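PDB 1ZX5: mannosephosphate isomerase, putative from Archaeoglobus fulgidus, which probably catalyses the zinc-dependent interconversion of D-mannose 6-phosphate and D-fructose 6-phosphate, as expected of a type 1 mannose-6-phosphate isomerase. Local coordinates for residues Glu3-Ile8 against Val52-Gln57; Trp40-His45 against Ser274-Ala279; Val123-Lys128 against Glu179-Leu184; Ala131-Asp136 against Lys154-Thr159; Pro172-Ala177 against Val207-Lys212. All coordinates share one frame; numbering follows the deposited sequence.

Contact 1: residues Glu3-Ile8 against Val52-Gln57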
# COMPACT_ATOMS: atom_id res chain seq x y z
N GLU A 3 21.97 -9.23 -13.14
CA GLU A 3 21.29 -10.17 -14.04
C GLU A 3 19.90 -9.67 -14.48
O GLU A 3 19.37 -10.11 -15.51
CB GLU A 3 21.09 -11.52 -13.34
CG GLU A 3 22.37 -12.21 -12.85
CD GLU A 3 22.08 -13.34 -11.85
OE1 GLU A 3 21.17 -14.15 -12.11
OE2 GLU A 3 22.78 -13.40 -10.81
N LEU A 4 19.31 -8.77 -13.69
CA LEU A 4 17.92 -8.37 -13.91
C LEU A 4 17.80 -7.13 -14.80
O LEU A 4 18.66 -6.25 -14.76
CB LEU A 4 17.21 -8.16 -12.58
CG LEU A 4 17.09 -9.36 -11.64
CD1 LEU A 4 16.53 -8.93 -10.29
CD2 LEU A 4 16.25 -10.49 -12.25
N PRO A 5 16.71 -7.06 -15.60
CA PRO A 5 16.47 -5.85 -16.39
C PRO A 5 16.07 -4.70 -15.47
O PRO A 5 15.85 -4.91 -14.28
CB PRO A 5 15.31 -6.25 -17.29
CG PRO A 5 14.60 -7.32 -16.55
CD PRO A 5 15.65 -8.07 -15.80
N SER A 6 16.00 -3.49 -16.03
CA SER A 6 15.59 -2.31 -15.28
C SER A 6 14.13 -2.34 -14.85
O SER A 6 13.79 -1.83 -13.78
CB SER A 6 15.83 -1.05 -16.11
OG SER A 6 17.19 -0.69 -16.10
N PHE A 7 13.27 -2.93 -15.68
CA PHE A 7 11.84 -2.83 -15.51
C PHE A 7 11.18 -4.21 -15.57
O PHE A 7 11.20 -4.87 -16.61
CB PHE A 7 11.23 -1.89 -16.55
CG PHE A 7 11.97 -0.58 -16.71
CD1 PHE A 7 12.08 0.31 -15.64
CD2 PHE A 7 12.57 -0.25 -17.92
CE1 PHE A 7 12.78 1.51 -15.78
CE2 PHE A 7 13.26 0.94 -18.07
CZ PHE A 7 13.37 1.83 -17.00
N ILE A 8 10.59 -4.61 -14.45
CA ILE A 8 9.93 -5.90 -14.33
C ILE A 8 8.43 -5.65 -14.18
O ILE A 8 8.01 -4.81 -13.38
CB ILE A 8 10.51 -6.73 -13.15
CG1 ILE A 8 11.99 -7.06 -13.44
CG2 ILE A 8 9.67 -8.00 -12.89
CD1 ILE A 8 12.77 -7.60 -12.23
N VAL A 52 5.46 -12.50 -12.19
CA VAL A 52 6.13 -11.46 -12.94
C VAL A 52 6.74 -11.97 -14.26
O VAL A 52 6.96 -13.17 -14.43
CB VAL A 52 7.21 -10.73 -12.08
CG1 VAL A 52 6.57 -10.06 -10.87
CG2 VAL A 52 8.33 -11.69 -11.65
N LEU A 53 7.00 -11.03 -15.17
CA LEU A 53 7.72 -11.31 -16.41
C LEU A 53 9.14 -10.74 -16.35
O LEU A 53 9.33 -9.51 -16.32
CB LEU A 53 7.00 -10.70 -17.62
CG LEU A 53 5.72 -11.34 -18.15
CD1 LEU A 53 4.89 -10.27 -18.89
CD2 LEU A 53 6.03 -12.54 -19.04
N VAL A 54 10.12 -11.64 -16.36
CA VAL A 54 11.52 -11.23 -16.43
C VAL A 54 12.10 -11.57 -17.82
O VAL A 54 12.32 -12.74 -18.14
CB VAL A 54 12.36 -11.86 -15.29
CG1 VAL A 54 13.85 -11.53 -15.48
CG2 VAL A 54 11.87 -11.37 -13.94
N LYS A 55 12.33 -10.52 -18.63
CA LYS A 55 12.77 -10.67 -20.03
C LYS A 55 11.83 -11.59 -20.84
O LYS A 55 12.27 -12.38 -21.68
CB LYS A 55 14.23 -11.17 -20.10
CG LYS A 55 15.31 -10.11 -19.81
CD LYS A 55 16.58 -10.75 -19.21
CE LYS A 55 17.85 -9.95 -19.52
NZ LYS A 55 18.09 -8.80 -18.59
N GLY A 56 10.53 -11.49 -20.57
CA GLY A 56 9.55 -12.31 -21.28
C GLY A 56 9.16 -13.65 -20.67
O GLY A 56 8.18 -14.26 -21.12
N GLN A 57 9.89 -14.11 -19.65
CA GLN A 57 9.57 -15.37 -18.96
C GLN A 57 8.86 -15.15 -17.61
O GLN A 57 9.16 -14.20 -16.88
CB GLN A 57 10.80 -16.25 -18.78
CG GLN A 57 11.21 -17.01 -20.03
CD GLN A 57 11.97 -16.14 -21.01
OE1 GLN A 57 12.57 -15.14 -20.63
NE2 GLN A 57 11.93 -16.52 -22.29
O HOH W 1 11.08 -7.39 -17.95

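Contact 2: residues Trp40-His45 against Ser274-Ala279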
# COMPACT_ATOMS: atom_id res chain seq x y z
N TRP A 40 -3.12 -6.35 -5.89
CA TRP A 40 -1.86 -6.54 -5.20
C TRP A 40 -0.74 -6.46 -6.23
O TRP A 40 -0.68 -7.26 -7.17
CB TRP A 40 -1.84 -7.90 -4.46
CG TRP A 40 -2.79 -7.95 -3.24
CD1 TRP A 40 -3.96 -7.26 -3.07
CD2 TRP A 40 -2.63 -8.77 -2.07
NE1 TRP A 40 -4.52 -7.58 -1.85
CE2 TRP A 40 -3.73 -8.49 -1.22
CE3 TRP A 40 -1.66 -9.69 -1.64
CZ2 TRP A 40 -3.90 -9.12 0.03
CZ3 TRP A 40 -1.82 -10.31 -0.40
CH2 TRP A 40 -2.93 -10.02 0.42
N GLU A 41 0.13 -5.46 -6.07
CA GLU A 41 1.14 -5.14 -7.06
C GLU A 41 2.50 -5.63 -6.58
O GLU A 41 3.04 -5.09 -5.62
CB GLU A 41 1.17 -3.63 -7.31
CG GLU A 41 -0.20 -2.98 -7.61
CD GLU A 41 -0.63 -3.15 -9.07
OE1 GLU A 41 0.24 -3.10 -9.96
OE2 GLU A 41 -1.83 -3.32 -9.34
N PHE A 42 3.04 -6.65 -7.25
CA PHE A 42 4.32 -7.28 -6.89
C PHE A 42 4.29 -7.87 -5.49
O PHE A 42 5.26 -7.76 -4.74
CB PHE A 42 5.51 -6.31 -7.11
CG PHE A 42 5.60 -5.84 -8.52
CD1 PHE A 42 6.02 -6.73 -9.53
CD2 PHE A 42 5.21 -4.56 -8.87
CE1 PHE A 42 6.08 -6.32 -10.87
CE2 PHE A 42 5.28 -4.13 -10.20
CZ PHE A 42 5.71 -5.02 -11.20
N SER A 43 3.17 -8.50 -5.17
CA SER A 43 3.01 -9.18 -3.90
C SER A 43 3.95 -10.37 -3.78
O SER A 43 3.93 -11.26 -4.63
CB SER A 43 1.57 -9.65 -3.71
OG SER A 43 1.50 -10.61 -2.67
N ALA A 44 4.76 -10.37 -2.73
CA ALA A 44 5.45 -11.58 -2.30
C ALA A 44 4.81 -12.13 -1.02
O ALA A 44 5.47 -12.80 -0.23
CB ALA A 44 6.93 -11.32 -2.09
N HIS A 45 3.53 -11.84 -0.81
CA HIS A 45 2.80 -12.39 0.32
C HIS A 45 2.33 -13.80 -0.03
O HIS A 45 1.68 -14.02 -1.06
CB HIS A 45 1.62 -11.49 0.70
CG HIS A 45 1.03 -11.82 2.04
ND1 HIS A 45 0.14 -12.86 2.23
CD2 HIS A 45 1.23 -11.27 3.26
CE1 HIS A 45 -0.19 -12.92 3.50
NE2 HIS A 45 0.45 -11.97 4.15
N SER A 274 1.93 -0.98 -12.66
CA SER A 274 3.13 -0.81 -11.87
C SER A 274 4.30 -1.50 -12.52
O SER A 274 4.16 -2.45 -13.30
CB SER A 274 2.96 -1.41 -10.47
OG SER A 274 1.93 -0.75 -9.78
N CYS A 275 5.47 -1.08 -12.07
CA CYS A 275 6.70 -1.55 -12.60
C CYS A 275 7.66 -1.74 -11.41
O CYS A 275 7.76 -0.87 -10.55
CB CYS A 275 7.17 -0.44 -13.54
SG CYS A 275 8.68 -0.64 -14.15
N LEU A 276 8.36 -2.87 -11.37
CA LEU A 276 9.35 -3.16 -10.35
C LEU A 276 10.77 -2.88 -10.89
O LEU A 276 11.17 -3.43 -11.92
CB LEU A 276 9.23 -4.62 -9.88
CG LEU A 276 10.30 -5.23 -8.96
CD1 LEU A 276 10.22 -4.67 -7.55
CD2 LEU A 276 10.15 -6.76 -8.90
N VAL A 277 11.50 -2.02 -10.19
CA VAL A 277 12.84 -1.63 -10.59
C VAL A 277 13.84 -2.17 -9.57
O VAL A 277 13.85 -1.72 -8.42
CB VAL A 277 12.98 -0.08 -10.69
CG1 VAL A 277 14.37 0.30 -11.25
CG2 VAL A 277 11.82 0.53 -11.53
N PRO A 278 14.66 -3.15 -9.97
CA PRO A 278 15.70 -3.66 -9.07
C PRO A 278 16.74 -2.60 -8.70
O PRO A 278 17.01 -1.69 -9.50
CB PRO A 278 16.36 -4.80 -9.87
CG PRO A 278 15.36 -5.17 -10.94
CD PRO A 278 14.67 -3.86 -11.27
N ALA A 279 17.30 -2.71 -7.50
CA ALA A 279 18.38 -1.83 -7.02
C ALA A 279 19.59 -1.75 -7.94
O ALA A 279 20.32 -0.75 -7.91
CB ALA A 279 18.82 -2.25 -5.64
O HOH W 2 0.48 -3.62 -12.52

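Contact 3: residues Val123-Lys128 against Glu179-Leu184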
# COMPACT_ATOMS: atom_id res chain seq x y z
N VAL A 123 -3.99 8.76 -1.66
CA VAL A 123 -5.39 8.80 -2.05
C VAL A 123 -5.47 9.38 -3.47
O VAL A 123 -4.66 10.21 -3.85
CB VAL A 123 -6.14 9.68 -1.00
CG1 VAL A 123 -7.44 10.23 -1.52
CG2 VAL A 123 -6.31 8.92 0.33
N PHE A 124 -6.45 8.93 -4.25
CA PHE A 124 -6.56 9.37 -5.65
C PHE A 124 -7.78 10.22 -5.95
O PHE A 124 -7.90 10.73 -7.05
CB PHE A 124 -6.52 8.16 -6.60
CG PHE A 124 -5.20 7.45 -6.61
CD1 PHE A 124 -4.04 8.11 -7.02
CD2 PHE A 124 -5.11 6.15 -6.16
CE1 PHE A 124 -2.80 7.48 -6.99
CE2 PHE A 124 -3.88 5.49 -6.15
CZ PHE A 124 -2.72 6.16 -6.58
N ASN A 125 -8.68 10.37 -4.99
CA ASN A 125 -9.95 11.01 -5.28
C ASN A 125 -10.44 11.82 -4.09
O ASN A 125 -9.73 11.96 -3.09
CB ASN A 125 -11.00 9.97 -5.74
CG ASN A 125 -11.49 9.08 -4.59
OD1 ASN A 125 -10.75 8.78 -3.65
ND2 ASN A 125 -12.75 8.67 -4.67
N LYS A 126 -11.66 12.34 -4.19
CA LYS A 126 -12.30 13.01 -3.08
C LYS A 126 -13.27 12.06 -2.39
O LYS A 126 -14.35 11.75 -2.91
CB LYS A 126 -12.94 14.33 -3.53
CG LYS A 126 -11.97 15.13 -4.44
CD LYS A 126 -12.12 16.66 -4.41
CE LYS A 126 -13.26 17.13 -5.27
NZ LYS A 126 -13.57 18.58 -4.98
N GLY A 127 -12.85 11.57 -1.24
CA GLY A 127 -13.61 10.58 -0.49
C GLY A 127 -13.42 10.89 0.97
O GLY A 127 -13.07 12.02 1.32
N LYS A 128 -13.64 9.89 1.82
CA LYS A 128 -13.47 10.07 3.25
C LYS A 128 -12.52 9.05 3.84
O LYS A 128 -12.72 7.84 3.70
CB LYS A 128 -14.83 10.00 3.96
CG LYS A 128 -15.58 11.31 3.94
CD LYS A 128 -17.08 11.09 4.05
CE LYS A 128 -17.78 12.41 4.34
NZ LYS A 128 -19.08 12.58 3.61
N GLU A 179 -14.21 5.48 3.01
CA GLU A 179 -15.51 5.45 2.36
C GLU A 179 -15.45 6.26 1.07
O GLU A 179 -15.04 7.42 1.09
CB GLU A 179 -16.57 6.04 3.31
CG GLU A 179 -17.97 6.04 2.75
CD GLU A 179 -18.99 6.59 3.76
OE1 GLU A 179 -18.76 7.67 4.36
OE2 GLU A 179 -20.03 5.92 3.96
N GLY A 180 -15.85 5.64 -0.03
CA GLY A 180 -15.82 6.29 -1.34
C GLY A 180 -14.41 6.72 -1.70
O GLY A 180 -14.22 7.74 -2.35
N LEU A 181 -13.44 5.91 -1.29
CA LEU A 181 -12.04 6.28 -1.29
C LEU A 181 -11.20 5.34 -2.14
O LEU A 181 -11.21 4.12 -1.91
CB LEU A 181 -11.51 6.30 0.14
CG LEU A 181 -10.20 7.06 0.40
CD1 LEU A 181 -10.41 8.58 0.31
CD2 LEU A 181 -9.63 6.65 1.76
N ARG A 182 -10.47 5.91 -3.10
CA ARG A 182 -9.54 5.18 -3.96
C ARG A 182 -8.13 5.49 -3.49
O ARG A 182 -7.75 6.65 -3.38
CB ARG A 182 -9.69 5.61 -5.41
CG ARG A 182 -11.08 5.38 -5.97
CD ARG A 182 -11.26 6.14 -7.25
NE ARG A 182 -12.57 5.87 -7.83
CZ ARG A 182 -13.00 6.39 -8.98
NH1 ARG A 182 -12.24 7.22 -9.68
NH2 ARG A 182 -14.20 6.08 -9.44
N VAL A 183 -7.35 4.45 -3.22
CA VAL A 183 -6.10 4.65 -2.49
C VAL A 183 -5.04 3.61 -2.88
O VAL A 183 -5.36 2.44 -3.20
CB VAL A 183 -6.39 4.76 -0.92
CG1 VAL A 183 -7.33 3.68 -0.45
CG2 VAL A 183 -5.11 4.74 -0.08
N LEU A 184 -3.80 4.06 -2.92
CA LEU A 184 -2.64 3.20 -2.99
C LEU A 184 -2.13 3.02 -1.57
O LEU A 184 -1.80 4.01 -0.90
CB LEU A 184 -1.58 3.86 -3.87
CG LEU A 184 -0.20 3.19 -4.00
CD1 LEU A 184 -0.32 1.82 -4.66
CD2 LEU A 184 0.74 4.06 -4.81
O HOH W 3 -15.89 9.57 -3.01

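Contact 4: residues Ala131-Asp136 against Lys154-Thr159. With LFR (beta-L-fructofuranose), chain B.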
# COMPACT_ATOMS: atom_id res chain seq x y z
N ALA A 131 -9.19 8.10 10.60
CA ALA A 131 -7.96 7.64 11.26
C ALA A 131 -7.74 8.28 12.63
O ALA A 131 -7.62 9.51 12.73
CB ALA A 131 -6.73 7.86 10.34
N GLY A 132 -7.67 7.44 13.66
CA GLY A 132 -7.42 7.87 15.04
C GLY A 132 -8.69 8.36 15.73
O GLY A 132 -9.53 8.99 15.09
N PHE A 133 -8.84 8.05 17.02
CA PHE A 133 -9.98 8.57 17.77
C PHE A 133 -9.88 10.08 17.88
O PHE A 133 -8.80 10.63 18.08
CB PHE A 133 -10.08 7.93 19.16
CG PHE A 133 -10.56 6.51 19.14
CD1 PHE A 133 -11.82 6.19 18.65
CD2 PHE A 133 -9.73 5.48 19.60
CE1 PHE A 133 -12.25 4.86 18.62
CE2 PHE A 133 -10.15 4.16 19.56
CZ PHE A 133 -11.42 3.85 19.08
N LYS A 134 -11.02 10.76 17.71
CA LYS A 134 -11.03 12.21 17.85
C LYS A 134 -11.10 12.67 19.31
O LYS A 134 -10.76 13.80 19.63
CB LYS A 134 -12.12 12.86 16.97
CG LYS A 134 -13.55 12.52 17.34
CD LYS A 134 -14.46 12.87 16.19
CE LYS A 134 -15.92 12.78 16.61
NZ LYS A 134 -16.81 12.85 15.41
N GLU A 135 -11.53 11.77 20.20
CA GLU A 135 -11.44 11.98 21.65
C GLU A 135 -11.02 10.67 22.32
O GLU A 135 -11.15 9.60 21.72
CB GLU A 135 -12.79 12.44 22.24
CG GLU A 135 -13.31 13.82 21.74
CD GLU A 135 -12.38 15.01 22.07
OE1 GLU A 135 -11.76 15.03 23.16
OE2 GLU A 135 -12.29 15.95 21.24
N ASP A 136 -10.51 10.75 23.55
CA ASP A 136 -10.26 9.57 24.38
C ASP A 136 -11.53 8.72 24.49
O ASP A 136 -12.63 9.25 24.62
CB ASP A 136 -9.83 9.98 25.79
CG ASP A 136 -8.41 10.54 25.85
OD1 ASP A 136 -7.73 10.65 24.81
OD2 ASP A 136 -7.96 10.87 26.97
N LYS A 154 -17.05 4.78 12.81
CA LYS A 154 -16.36 5.85 12.08
C LYS A 154 -16.69 7.24 12.64
O LYS A 154 -15.88 8.16 12.51
CB LYS A 154 -16.65 5.81 10.58
CG LYS A 154 -16.43 4.45 9.90
CD LYS A 154 -16.40 4.55 8.36
CE LYS A 154 -17.63 5.25 7.78
NZ LYS A 154 -18.92 4.65 8.20
N THR A 155 -17.86 7.39 13.28
CA THR A 155 -18.24 8.65 13.94
C THR A 155 -17.32 9.01 15.12
O THR A 155 -17.34 10.15 15.59
CB THR A 155 -19.72 8.67 14.45
OG1 THR A 155 -19.92 7.61 15.40
CG2 THR A 155 -20.72 8.54 13.31
N LEU A 156 -16.51 8.06 15.57
CA LEU A 156 -15.61 8.28 16.71
C LEU A 156 -14.19 8.67 16.26
O LEU A 156 -13.33 8.98 17.09
CB LEU A 156 -15.57 7.03 17.60
CG LEU A 156 -16.91 6.50 18.12
CD1 LEU A 156 -16.72 5.26 18.96
CD2 LEU A 156 -17.67 7.57 18.94
N LEU A 157 -13.97 8.69 14.95
CA LEU A 157 -12.64 8.88 14.38
C LEU A 157 -12.48 10.25 13.72
O LEU A 157 -13.47 10.86 13.29
CB LEU A 157 -12.32 7.78 13.35
CG LEU A 157 -12.45 6.29 13.73
CD1 LEU A 157 -11.91 5.43 12.60
CD2 LEU A 157 -11.74 5.97 15.02
N ASN A 158 -11.24 10.72 13.60
CA ASN A 158 -10.95 11.90 12.77
C ASN A 158 -11.42 11.60 11.35
O ASN A 158 -11.07 10.55 10.80
CB ASN A 158 -9.47 12.26 12.75
CG ASN A 158 -8.89 12.52 14.13
OD1 ASN A 158 -7.87 11.91 14.51
ND2 ASN A 158 -9.52 13.41 14.89
N THR A 159 -12.23 12.49 10.80
CA THR A 159 -12.77 12.36 9.46
C THR A 159 -12.03 13.32 8.53
O THR A 159 -11.91 14.50 8.82
CB THR A 159 -14.28 12.64 9.45
OG1 THR A 159 -14.91 11.75 10.37
CG2 THR A 159 -14.89 12.44 8.04
C1 LFR B . -19.40 0.90 10.77
C2 LFR B . -19.51 0.94 9.24
C3 LFR B . -19.57 -0.49 8.67
C4 LFR B . -20.92 -0.66 8.02
C5 LFR B . -21.65 0.66 8.20
C6 LFR B . -22.08 1.25 6.85
O1 LFR B . -18.17 1.44 11.29
O2 LFR B . -18.43 1.67 8.62
O3 LFR B . -18.59 -0.71 7.67
O4 LFR B . -21.60 -1.73 8.70
O5 LFR B . -20.77 1.56 8.90
O6 LFR B . -23.13 2.22 6.97
O HOH W 4 -15.70 14.21 12.66
O HOH W 5 -13.91 9.84 19.88

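Contact 5: residues Pro172-Ala177 against Val207-Lys212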
# COMPACT_ATOMS: atom_id res chain seq x y z
N PRO A 172 0.71 1.32 13.88
CA PRO A 172 0.10 0.25 14.67
C PRO A 172 -0.73 0.82 15.83
O PRO A 172 -0.31 1.78 16.48
CB PRO A 172 1.31 -0.51 15.21
CG PRO A 172 2.36 -0.30 14.18
CD PRO A 172 2.17 1.10 13.69
N GLY A 173 -1.90 0.24 16.06
CA GLY A 173 -2.77 0.70 17.14
C GLY A 173 -3.79 1.76 16.73
O GLY A 173 -4.77 1.96 17.44
N ILE A 174 -3.55 2.43 15.60
CA ILE A 174 -4.46 3.48 15.10
C ILE A 174 -5.66 2.89 14.37
O ILE A 174 -5.50 2.22 13.36
CB ILE A 174 -3.72 4.50 14.17
CG1 ILE A 174 -2.51 5.15 14.87
CG2 ILE A 174 -4.69 5.57 13.64
CD1 ILE A 174 -2.86 5.99 16.09
N PRO A 175 -6.88 3.14 14.88
CA PRO A 175 -8.11 2.69 14.22
C PRO A 175 -8.36 3.50 12.94
O PRO A 175 -8.08 4.71 12.90
CB PRO A 175 -9.20 2.99 15.25
CG PRO A 175 -8.65 4.16 16.03
CD PRO A 175 -7.17 3.92 16.11
N HIS A 176 -8.86 2.84 11.89
CA HIS A 176 -9.02 3.50 10.62
C HIS A 176 -10.05 2.80 9.74
O HIS A 176 -10.42 1.66 9.99
CB HIS A 176 -7.66 3.65 9.90
CG HIS A 176 -7.05 2.34 9.50
ND1 HIS A 176 -6.35 1.54 10.38
CD2 HIS A 176 -7.03 1.70 8.31
CE1 HIS A 176 -5.93 0.46 9.75
NE2 HIS A 176 -6.33 0.53 8.50
N ALA A 177 -10.49 3.52 8.71
CA ALA A 177 -11.49 3.08 7.74
C ALA A 177 -11.49 4.09 6.59
O ALA A 177 -10.81 5.14 6.64
CB ALA A 177 -12.88 3.00 8.39
N VAL A 207 -4.44 -4.30 21.14
CA VAL A 207 -3.60 -3.49 20.26
C VAL A 207 -4.11 -2.06 20.06
O VAL A 207 -3.37 -1.20 19.61
CB VAL A 207 -3.36 -4.17 18.86
CG1 VAL A 207 -2.94 -5.63 19.04
CG2 VAL A 207 -4.60 -4.09 17.98
N LEU A 208 -5.38 -1.82 20.39
CA LEU A 208 -6.03 -0.55 20.07
C LEU A 208 -5.52 0.63 20.90
O LEU A 208 -5.48 0.57 22.14
CB LEU A 208 -7.56 -0.67 20.20
CG LEU A 208 -8.38 0.58 19.88
CD1 LEU A 208 -8.21 0.99 18.40
CD2 LEU A 208 -9.84 0.39 20.26
N ASN A 209 -5.12 1.69 20.20
CA ASN A 209 -4.85 2.99 20.83
C ASN A 209 -6.19 3.69 21.09
O ASN A 209 -6.87 4.13 20.15
CB ASN A 209 -3.94 3.83 19.92
CG ASN A 209 -3.46 5.14 20.58
OD1 ASN A 209 -3.96 5.56 21.63
ND2 ASN A 209 -2.49 5.79 19.95
N THR A 210 -6.57 3.78 22.36
CA THR A 210 -7.84 4.38 22.76
C THR A 210 -7.74 5.88 23.05
O THR A 210 -8.75 6.51 23.39
CB THR A 210 -8.43 3.67 23.99
OG1 THR A 210 -7.45 3.60 25.03
CG2 THR A 210 -8.92 2.25 23.62
N LYS A 211 -6.54 6.45 22.89
CA LYS A 211 -6.33 7.89 23.10
C LYS A 211 -6.69 8.72 21.88
O LYS A 211 -6.61 8.25 20.74
CB LYS A 211 -4.87 8.20 23.49
CG LYS A 211 -4.34 7.51 24.72
CD LYS A 211 -5.29 7.66 25.91
CE LYS A 211 -5.09 6.54 26.91
NZ LYS A 211 -6.15 6.55 27.96
N LYS A 212 -7.05 9.97 22.14
CA LYS A 212 -7.21 10.99 21.11
C LYS A 212 -5.94 11.08 20.27
O LYS A 212 -4.83 11.10 20.79
CB LYS A 212 -7.52 12.34 21.76
CG LYS A 212 -7.76 13.47 20.76
CD LYS A 212 -8.03 14.80 21.47
CE LYS A 212 -8.16 15.92 20.44
NZ LYS A 212 -8.25 17.26 21.09
O HOH W 6 -0.99 4.03 18.06

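Contact 1: residues Glu3-Ile8 against Val52-Gln57
I8 approaches V54 with their CA atoms 5.9 Å apart and P5 stands farther from K55, and the N-terminal loop runs past the end of strand 51-54 without any direct hydrogen bond across the contact. A water bridges the backbones: it donates to F7 O and to L53 O and accepts a weak bond from K55 N. The side chains meet mostly through aliphatic carbons. I8 CG2, anti to its own backbone N, reaches V52 CB at 3.8 Å and also touches L53 O and, more loosely, V54 CG2. V54 splits its two methyls between neighbours: CG1, itself anti to the backbone N (chi1 174°), lies against P5 CD at 3.9 Å and near L4 CD2, while CG2 turns to I8. P5 and V54 cross at about a right angle. Beyond V54 the chain reverses in a type I' turn from V54 to Q57, which closes the beta hairpin of strands 51-54 and 57-60, and K55 sits in that turn. Its chain bends at the last torsion and carries NZ over P5, 3.8 Å from P5 CD and 3.6 Å from E3 O. Helix 61-73 flanks the patch, with H68 against L4 and L64 against V54. The contact is therefore mainly apolar, the two backbones are bridged by one water, and the exposed K55 carries its ammonium to P5 and E3 O.

Contact 2: residues Trp40-His45 against Ser274-Ala279
Two beta sheets meet here, the six-stranded sheet of the catalytic domain and the sheet of the C-terminal cupin domain, where E41 of strand 36-41 and F42 after it face S274 and L276 on the edge strand 274-277. The F42 ring makes the apolar half of this buried interface. L276 CB sits over its face, 3.7 Å from the ring centroid and 10° off the normal, a CH-pi contact. At the ring edge F42 CE2 approaches S274 CB at 3.6 Å. M61 of helix 61-73 and I251 of the neighbouring strand 250-256 pack on the same pair. The polar half belongs to E41, whose chain bends at chi2 to bring the carboxylate to S274. Its OE2 is held by a salt bridge to K29 and a hydrogen bond with S39. OE1 takes a water that donates at 2.6 Å and in turn accepts from S274 N, and it also receives S274 OG at 2.9 Å, from 46° above the carboxylate plane.

Contact 3: residues Val123-Lys128 against Glu179-Leu184
N125 CG is placed between the backbone N and the carbonyl carbon (chi1 72°), which turns the amide of N125 down onto the backbone of G180-R182. There it works as both acceptor and donor: R182 N gives a nearly straight bond (176°) to N125 OD1 at 2.9 Å, arriving from above the carbonyl plane, and N125 ND2 donates to G180 O at 2.9 Å. The R182 side chain, extended from CG to NE, crosses N125 at about a right angle, and the guanidinium and amide planes are nearly parallel, 6° apart. A leucine in place of N125 would probably leave R182 N without its acceptor and G180 O without its amide donor. A water bridges G180 O and K126 O. On one side of this amide V123 and V183 form an antiparallel non-hydrogen-bonded pair, F124 N bonds to R182 O and F124 CE2 rests on L184 CB at 3.6 Å; on the other, K128 and E179 form a hydrogen-bonded pair. The loop carries the chain from strand 119-123, which lies beside 181-188, to strand 128-131, which pairs with 176-179; strand 85-92 flanks 181-188 on its other side, where G180 and L181 form a G1 beta bulge opposite A92.

Contact 4: residues Ala131-Asp136 against Lys154-Thr159
K134 makes two bonds to the 3-10 segment that runs through 154-156: its backbone N donates to L156 O at 3.0 Å (169°), and its ammonium NZ to T155 O at 2.8 Å. The second is possible because the K134 chain runs extended beyond CG; a water takes another NZ hydrogen. L156 O is also met by a second water, which accepts from E135 N. Around the corner at G132, N158 N donates to G132 O at 2.9 Å, and A131 N to N158 O. F133 CD1 contacts L157 CD2 at 3.6 Å, with L156 O at the ring edge. On the far side of the turn, K154 NZ donates to O2 of the bound beta-L-fructofuranose at 3.0 Å; K154 NZ also forms a salt bridge with D152 OD1, and Y130 a cation-pi contact with K154. A methionine in place of K154 would probably leave O2 of the sugar without this donor and D152 without its countercharge. These bonds, including that of K134 NZ, join the 131-136 segment to the turn that carries K154, and probably help to fix it beside the sugar.

Contact 5: residues Pro172-Ala177 against Val207-Lys212
G173 and N209 join a loop leading into strand 176-179 of the three-stranded antiparallel sheet 157-161, 128-131, 176-179 to the chain leaving helix 201-207. N209 N donates to G173 O at 2.8 Å, and G173 CA lies 3.2 Å from V207 O as a CA-H...O contact, in a place where a CB would be tight against that same carbonyl. N209 CG stands anti to its backbone N (chi1 -173°), which sets the side chain beside I174, both pointing the same way, with N209 ND2 3.9 Å from I174 CD1. The amide is fixed from both ends: OD1 accepts from K211 N in an Asx turn, and ND2 gives a hydrogen to a water that donates to P172 O. L208 CG, anti to the backbone N, carries CD1 to P175, 3.9 Å from P175 CB, the two side chains crossing at about a right angle, while L142 of helix 139-146 also touches L208. H176 turns the other way, toward H99, H101 and W121; its ND1 donates to I174 O at 3.2 Å, with that oxygen in the ring plane.

From the N terminus, contact 1 closes first, bringing the leading loop to the 51-54 hairpin. Contact 2 opens at 40-45, inside that loop, and closes only near the C terminus, so the two cross; they touch where I8 O meets L276 N, and together they join the N-terminal segment, catalytic domain and cupin domain. The other three lie within the long loop of contact 2. Contact 3 spans 123-184 and encloses contact 4, which closes at 154-159 near the sugar. Contact 5 opens at 172-177, before contact 3 closes, and ends at 207-212, crossing it. Contacts 4 and 5 follow in series but touch, through G132 with P175 and D136 with K212, on the opposite side of the chain's centre from contact 1.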